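Local coordinates for protein NADP-dependent alcohol dehydrogenase (Entamoeba histolytica, PDB 2OUI) that probably catalyses the NADP-dependent interconversion of alcohols with aldehydes or ketones, using a zinc ion bound in its active site, at residues 149-154 and 175-180. The protein carries 1 engineered substitution. Numbering follows the deposited sequence.
With ZN (zinc ion), chain E; NO3 (nitrate ion), chain F; EDO (1,2-ethanediol), chain J.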
# COMPACT_ATOMS: atom_id res chain seq x y z
N SER A 149 15.98 -10.70 18.43
CA SER A 149 15.52 -9.58 19.25
C SER A 149 15.70 -8.25 18.55
O SER A 149 14.85 -7.36 18.68
CB SER A 149 16.35 -9.53 20.55
OG SER A 149 16.18 -10.74 21.27
N ASP A 150 16.79 -8.15 17.80
CA ASP A 150 17.25 -6.89 17.22
C ASP A 150 17.86 -7.16 15.84
O ASP A 150 17.46 -6.52 14.87
CB ASP A 150 18.25 -6.23 18.18
CG ASP A 150 18.64 -4.80 17.79
OD1 ASP A 150 18.03 -4.21 16.86
OD2 ASP A 150 19.59 -4.28 18.44
N MET A 151 18.78 -8.12 15.71
CA MET A 151 19.51 -8.23 14.43
C MET A 151 18.63 -8.66 13.26
O MET A 151 18.58 -7.99 12.23
CB MET A 151 20.73 -9.14 14.53
CG MET A 151 21.76 -8.69 15.60
SD MET A 151 22.51 -7.09 15.21
CE MET A 151 21.49 -5.92 16.11
N VAL A 152 17.91 -9.76 13.43
CA VAL A 152 17.03 -10.23 12.35
C VAL A 152 15.91 -9.23 12.09
O VAL A 152 15.66 -8.87 10.93
CB VAL A 152 16.41 -11.56 12.67
CG1 VAL A 152 15.45 -11.95 11.55
CG2 VAL A 152 17.53 -12.62 12.85
N THR A 153 15.23 -8.78 13.15
CA THR A 153 14.10 -7.87 12.99
C THR A 153 14.48 -6.52 12.38
O THR A 153 13.79 -6.04 11.48
CB THR A 153 13.24 -7.73 14.26
OG1 THR A 153 12.16 -6.82 13.98
CG2 THR A 153 14.07 -7.22 15.45
N THR A 154 15.60 -5.95 12.81
CA THR A 154 16.04 -4.66 12.25
C THR A 154 16.54 -4.84 10.82
O THR A 154 16.18 -4.05 9.94
CB THR A 154 17.13 -4.03 13.12
OG1 THR A 154 16.60 -3.89 14.45
CG2 THR A 154 17.53 -2.66 12.58
N ILE A 175 27.47 -3.97 6.09
CA ILE A 175 27.30 -5.40 6.29
C ILE A 175 27.77 -5.88 7.68
O ILE A 175 28.43 -6.89 7.77
CB ILE A 175 28.03 -6.19 5.16
CG1 ILE A 175 27.58 -5.70 3.77
CG2 ILE A 175 27.75 -7.67 5.24
CD1 ILE A 175 26.10 -5.90 3.49
N GLY A 176 27.45 -5.14 8.73
CA GLY A 176 27.60 -5.69 10.07
C GLY A 176 26.49 -6.71 10.24
O GLY A 176 25.81 -7.07 9.28
N PRO A 177 26.26 -7.18 11.47
CA PRO A 177 25.19 -8.16 11.68
C PRO A 177 23.81 -7.68 11.20
O PRO A 177 23.04 -8.50 10.69
CB PRO A 177 25.19 -8.39 13.20
CG PRO A 177 25.98 -7.24 13.76
CD PRO A 177 26.99 -6.88 12.72
N VAL A 178 23.49 -6.40 11.35
CA VAL A 178 22.20 -5.89 10.85
C VAL A 178 22.15 -5.95 9.34
O VAL A 178 21.18 -6.45 8.78
CB VAL A 178 21.87 -4.46 11.33
CG1 VAL A 178 20.55 -3.88 10.67
CG2 VAL A 178 21.70 -4.45 12.85
N GLY A 179 23.20 -5.46 8.69
CA GLY A 179 23.26 -5.50 7.21
C GLY A 179 23.20 -6.90 6.63
O GLY A 179 22.62 -7.13 5.56
N LEU A 180 23.86 -7.85 7.29
CA LEU A 180 23.80 -9.25 6.86
C LEU A 180 22.36 -9.73 6.90
O LEU A 180 21.93 -10.50 6.02
CB LEU A 180 24.70 -10.12 7.74
CG LEU A 180 26.22 -9.95 7.59
CD1 LEU A 180 26.98 -10.79 8.63
CD2 LEU A 180 26.63 -10.37 6.20
ZN ZN E . 20.57 -2.79 18.97
N NO3 F . 25.57 -3.30 13.13
O1 NO3 F . 25.79 -3.60 14.48
O2 NO3 F . 25.08 -4.27 12.28
O3 NO3 F . 25.85 -2.03 12.61
C1 EDO J . 31.75 -4.54 7.21
O1 EDO J . 32.55 -3.77 6.31
C2 EDO J . 30.53 -3.72 7.60
O2 EDO J . 30.15 -2.87 6.50
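Met151 leaves its helix with CG beside the backbone N (chi1 -58°) and bends again at chi2 and chi3, a course that lays its thioether against Pro177 and Val178 of the neighbouring helix. Met151 SD rests 3.6 Å from Pro177 CB, the two side chains running alongside each other, whereas the terminal CE reaches Val178 CG2, also at 3.6 Å, from a chain crossing that of Val178 at roughly a right angle. The other branch of Val178, CG1, stands anti to the backbone N (chi1 174°) and meets Thr154 CG2 at 3.8 Å. One valine thus serves both Met151 and Thr154, residues almost one helical turn apart. Segment 175-180 fits the glycine-rich turn of a Rossmann fold, with Gly176 as N-cap of helix 177-188; a nitrate oxygen, O2, accepts from Val178 N at 2.8 Å, probably much as a cofactor phosphate does at the start of a Rossmann helix. The helix that supplies Met151 and Thr154 also carries a metal ligand: Asp150 OD2 binds zinc at 1.9 Å, with Cys37 SG and His59 NE2 among the other ligands. Thr154 OG1 lies 2.8 Å from both Asp150 O and Asp150 OD1, and it hydrogen-bonds a cacodylate ion.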